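Side-chain contacts in NMB1025 protein (Neisseria meningitidis serogroup B, PDB 3KJJ), which is of unknown function but belongs to the YjgF/RutC family, whose trimeric members include deaminases of reactive enamine and imine intermediates: residues Val36-Glu41 and Thr47-Ala52; Thr42-Thr47 and Asn85-Ala90. All coordinates share one frame; numbering follows the deposited sequence.

Both contacts use the first turns of helix 43-60, on the same side of the chain's centre, with their own centres about 9 Å apart. Interaction 1 lays the loop that leads into this helix along Asp49 and Val50; interaction 2 sets the start of the helix beside helix 81-91. Thr47 belongs to both but packs in interaction 2. Gln46 joins the two directly: its NE2 lies 3.1 Å from Gly40 O, a probable hydrogen bond, while its OE1 packs 3.3 Å from Pro37 CG. Interaction 1 is confined to one chain, whereas helix 81-91 in interaction 2 also meets the second subunit.

Interaction 1: residues Val36-Glu41 and Thr47-Ala52; sequences VPENGE and TADVLA
Asp49 holds the loop with both carboxylate oxygens. Glu38 N gives a nearly straight bond of 2.7 Å to Asp49 OD2, and Asn39 ND2 one of 2.9 Å to Asp49 OD1. Each donor stands well above the carboxylate plane, OD1 being met 49° out of it, yet the oxygen lies in the plane of the Asn39 amide; the two flat groups are turned 79° apart. With CG anti to its backbone N (chi1 -179°), Asp49 reaches across from the helix to the loop. A water donates to both Glu38 OE2 (2.6 Å) and Asp49 OD1, which probably eases the closeness of the two acidic groups, Glu38 OE2 and Asp49 OD2 being 4.6 Å apart. Asp49 OD2 and Val36 O also accept hydrogen bonds from Gln53 NE2, one turn further on. In the YjgF-like fold of this chain, the loop after strand 29-32 thus runs back over the helix it leads into, which lies against the sheet. Next to this polar grip, one residue along the helix, Val50 CG2 presses on the backbone, 3.5 Å from Pro37 N, and lies alongside the proline ring, 4.0 Å from Pro37 CD. Val50 also touches Ile116 of strand 114-121, and Trp112 touches both Val36 and Pro37.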
# COMPACT_ATOMS: atom_id res chain seq x y z
N VAL B 36 -13.49 1.47 -7.04
CA VAL B 36 -14.44 2.42 -6.50
C VAL B 36 -15.84 2.02 -6.98
O VAL B 36 -15.97 1.34 -7.99
CB VAL B 36 -14.11 3.86 -6.96
CG1 VAL B 36 -12.76 4.31 -6.41
CG2 VAL B 36 -14.13 3.96 -8.48
N PRO B 37 -16.89 2.45 -6.25
CA PRO B 37 -18.25 2.06 -6.58
C PRO B 37 -18.68 2.54 -7.96
O PRO B 37 -18.40 3.68 -8.32
CB PRO B 37 -19.09 2.77 -5.51
CG PRO B 37 -18.14 3.10 -4.43
CD PRO B 37 -16.84 3.35 -5.09
N GLU B 38 -19.32 1.65 -8.72
CA GLU B 38 -19.94 2.01 -9.99
C GLU B 38 -21.45 1.96 -9.85
O GLU B 38 -22.18 2.44 -10.71
CB GLU B 38 -19.49 1.05 -11.10
CG GLU B 38 -18.07 1.32 -11.62
CD GLU B 38 -17.59 0.28 -12.64
OE1 GLU B 38 -16.66 0.60 -13.40
OE2 GLU B 38 -18.13 -0.85 -12.67
N ASN B 39 -21.90 1.37 -8.73
CA ASN B 39 -23.30 1.15 -8.41
C ASN B 39 -23.49 1.26 -6.90
O ASN B 39 -22.54 1.09 -6.14
CB ASN B 39 -23.72 -0.26 -8.86
CG ASN B 39 -23.74 -0.42 -10.37
OD1 ASN B 39 -24.60 0.14 -11.05
ND2 ASN B 39 -22.81 -1.21 -10.89
N GLY B 40 -24.72 1.54 -6.48
CA GLY B 40 -25.06 1.54 -5.06
C GLY B 40 -24.90 2.89 -4.39
O GLY B 40 -24.12 3.73 -4.85
N GLU B 41 -25.65 3.08 -3.31
CA GLU B 41 -25.62 4.31 -2.53
C GLU B 41 -25.08 4.06 -1.12
O GLU B 41 -24.23 4.81 -0.63
CB GLU B 41 -27.03 4.92 -2.44
CG GLU B 41 -27.06 6.43 -2.56
CD GLU B 41 -27.24 6.89 -4.00
OE1 GLU B 41 -26.29 7.46 -4.57
OE2 GLU B 41 -28.35 6.68 -4.55
N THR B 47 -19.89 -1.51 -1.28
CA THR B 47 -18.89 -2.53 -0.96
C THR B 47 -19.12 -3.75 -1.87
O THR B 47 -18.17 -4.28 -2.45
CB THR B 47 -18.87 -2.91 0.56
OG1 THR B 47 -18.59 -1.73 1.35
CG2 THR B 47 -17.78 -3.94 0.85
N ALA B 48 -20.39 -4.16 -2.00
CA ALA B 48 -20.76 -5.29 -2.86
C ALA B 48 -20.29 -5.07 -4.29
O ALA B 48 -19.69 -5.96 -4.89
CB ALA B 48 -22.27 -5.53 -2.84
N ASP B 49 -20.58 -3.89 -4.85
CA ASP B 49 -20.18 -3.57 -6.22
C ASP B 49 -18.67 -3.62 -6.42
O ASP B 49 -18.19 -4.10 -7.45
CB ASP B 49 -20.71 -2.21 -6.65
CG ASP B 49 -20.31 -1.87 -8.08
OD1 ASP B 49 -20.91 -2.43 -9.01
OD2 ASP B 49 -19.39 -1.05 -8.27
N VAL B 50 -17.93 -3.11 -5.43
CA VAL B 50 -16.48 -3.01 -5.48
C VAL B 50 -15.87 -4.42 -5.43
O VAL B 50 -14.97 -4.73 -6.20
CB VAL B 50 -15.94 -2.09 -4.34
CG1 VAL B 50 -14.48 -2.34 -4.03
CG2 VAL B 50 -16.14 -0.60 -4.73
N LEU B 51 -16.40 -5.26 -4.55
CA LEU B 51 -15.96 -6.66 -4.47
C LEU B 51 -16.27 -7.46 -5.75
O LEU B 51 -15.49 -8.34 -6.12
CB LEU B 51 -16.46 -7.34 -3.19
CG LEU B 51 -15.96 -6.70 -1.87
CD1 LEU B 51 -16.69 -7.24 -0.66
CD2 LEU B 51 -14.44 -6.83 -1.69
N ALA B 52 -17.37 -7.14 -6.43
CA ALA B 52 -17.72 -7.78 -7.71
C ALA B 52 -16.76 -7.41 -8.84
O ALA B 52 -16.34 -8.27 -9.62
CB ALA B 52 -19.19 -7.47 -8.10
O HOH W 1 -19.49 -2.77 -11.48

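Interaction 2: residues Thr42-Thr47 and Asn85-Ala90; sequences TAAEQT and NGVWDA
Val87 divides its two methyls between Ala44 and Thr47. Its CG2 sits 3.8 Å from Ala44 CB and 3.7 Å from Ala44 O, so this branch meets both the methyl and the backbone at the start of helix 43-60. The other branch, CG1, touches Thr47 CG2 at 3.9 Å, the two side chains sliding past one another in opposite directions. Thr47 CG2 also comes within 4.4 Å of Trp88 N, at the edge of the contact.

The rotation of Thr47 suits both its hydroxyl and its methyl. With OG1 beside the backbone N (chi1 -59°), it donates a 2.7 Å bond to Ala43 O, while CG2 faces Val87. Ala43 O takes the Thr47 amide as well, from the opposite face of its carbonyl plane; the hydroxyl lies 43° out of that plane. Just before Ala43, Thr42 N-caps the helix: Glu45 N gives a 3.0 Å bond to Thr42 OG1, and a weak return bond from Thr42 N to Glu45 OE1 completes a capping box.

Helical segments 43-47 and 85-90 run at 35° to each other, their axes 9.0 Å apart at closest approach, where helices 43-60 and 81-91 pack side by side against the sheet of this YjgF-like fold. Met84 and Val114 also pack on Thr47, and Glu83 OE2 accepts from Ala44 N. On helix 81-91, Trp88 makes a cation-pi contact with Arg100, and its NE1 donates to Arg19 O of the second subunit; Asp89 forms a salt bridge with that same Arg19.

Between the segments themselves the join is purely van der Waals, made mainly by methyl groups, with Ala44 O beside one of them; Thr47 presents its methyl to Val87 while its hydroxyl donates to Ala43 O within its own helix.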
# COMPACT_ATOMS: atom_id res chain seq x y z
N THR B 42 -25.57 3.00 -0.47
CA THR B 42 -25.16 2.65 0.89
C THR B 42 -23.76 2.03 0.92
O THR B 42 -23.27 1.53 -0.11
CB THR B 42 -26.15 1.66 1.57
OG1 THR B 42 -26.05 0.37 0.96
CG2 THR B 42 -27.60 2.17 1.48
N ALA B 43 -23.14 2.03 2.10
CA ALA B 43 -21.83 1.40 2.26
C ALA B 43 -21.86 -0.05 1.81
O ALA B 43 -20.98 -0.49 1.07
CB ALA B 43 -21.36 1.51 3.71
N ALA B 44 -22.90 -0.78 2.23
CA ALA B 44 -23.07 -2.19 1.89
C ALA B 44 -23.24 -2.41 0.39
O ALA B 44 -22.66 -3.34 -0.18
CB ALA B 44 -24.26 -2.78 2.63
N GLU B 45 -24.05 -1.55 -0.24
CA GLU B 45 -24.31 -1.63 -1.68
C GLU B 45 -23.03 -1.34 -2.46
O GLU B 45 -22.70 -2.06 -3.39
CB GLU B 45 -25.43 -0.68 -2.09
CG GLU B 45 -26.83 -1.17 -1.69
CD GLU B 45 -27.90 -0.07 -1.71
OE1 GLU B 45 -27.64 1.04 -2.24
OE2 GLU B 45 -29.01 -0.31 -1.18
N GLN B 46 -22.31 -0.31 -2.05
CA GLN B 46 -21.07 0.06 -2.72
C GLN B 46 -19.96 -0.96 -2.50
O GLN B 46 -19.21 -1.28 -3.42
CB GLN B 46 -20.63 1.47 -2.31
CG GLN B 46 -21.54 2.54 -2.91
CD GLN B 46 -21.04 3.94 -2.64
OE1 GLN B 46 -20.06 4.14 -1.93
NE2 GLN B 46 -21.72 4.93 -3.22
N THR B 47 -19.89 -1.51 -1.28
CA THR B 47 -18.89 -2.53 -0.96
C THR B 47 -19.12 -3.75 -1.87
O THR B 47 -18.17 -4.28 -2.45
CB THR B 47 -18.87 -2.91 0.56
OG1 THR B 47 -18.59 -1.73 1.35
CG2 THR B 47 -17.78 -3.94 0.85
N ASN B 85 -17.77 -4.19 6.69
CA ASN B 85 -17.37 -5.50 7.25
C ASN B 85 -18.37 -6.63 7.02
O ASN B 85 -17.97 -7.74 6.70
CB ASN B 85 -17.09 -5.40 8.76
CG ASN B 85 -15.78 -4.69 9.06
OD1 ASN B 85 -14.91 -4.57 8.20
ND2 ASN B 85 -15.63 -4.22 10.28
N GLY B 86 -19.66 -6.33 7.17
CA GLY B 86 -20.70 -7.34 6.96
C GLY B 86 -20.66 -7.93 5.56
O GLY B 86 -20.86 -9.14 5.38
N VAL B 87 -20.37 -7.09 4.57
CA VAL B 87 -20.30 -7.53 3.19
C VAL B 87 -18.95 -8.22 2.93
O VAL B 87 -18.90 -9.30 2.35
CB VAL B 87 -20.62 -6.38 2.21
CG1 VAL B 87 -20.42 -6.82 0.76
CG2 VAL B 87 -22.06 -5.90 2.45
N TRP B 88 -17.86 -7.58 3.37
CA TRP B 88 -16.52 -8.14 3.30
C TRP B 88 -16.44 -9.54 3.92
O TRP B 88 -15.95 -10.46 3.28
CB TRP B 88 -15.52 -7.20 3.98
CG TRP B 88 -14.14 -7.75 4.14
CD1 TRP B 88 -13.65 -8.42 5.21
CD2 TRP B 88 -13.05 -7.65 3.20
NE1 TRP B 88 -12.33 -8.75 5.01
CE2 TRP B 88 -11.94 -8.29 3.78
CE3 TRP B 88 -12.93 -7.09 1.92
CZ2 TRP B 88 -10.70 -8.39 3.12
CZ3 TRP B 88 -11.70 -7.19 1.27
CH2 TRP B 88 -10.61 -7.83 1.88
N ASP B 89 -16.93 -9.67 5.15
CA ASP B 89 -16.91 -10.94 5.90
C ASP B 89 -17.59 -12.09 5.17
O ASP B 89 -17.14 -13.23 5.27
CB ASP B 89 -17.54 -10.78 7.29
CG ASP B 89 -16.68 -9.96 8.22
OD1 ASP B 89 -15.55 -9.60 7.83
OD2 ASP B 89 -17.15 -9.66 9.34
N ALA B 90 -18.69 -11.78 4.47
CA ALA B 90 -19.43 -12.76 3.67
C ALA B 90 -18.73 -13.12 2.36
O ALA B 90 -18.90 -14.22 1.83
CB ALA B 90 -20.84 -12.25 3.39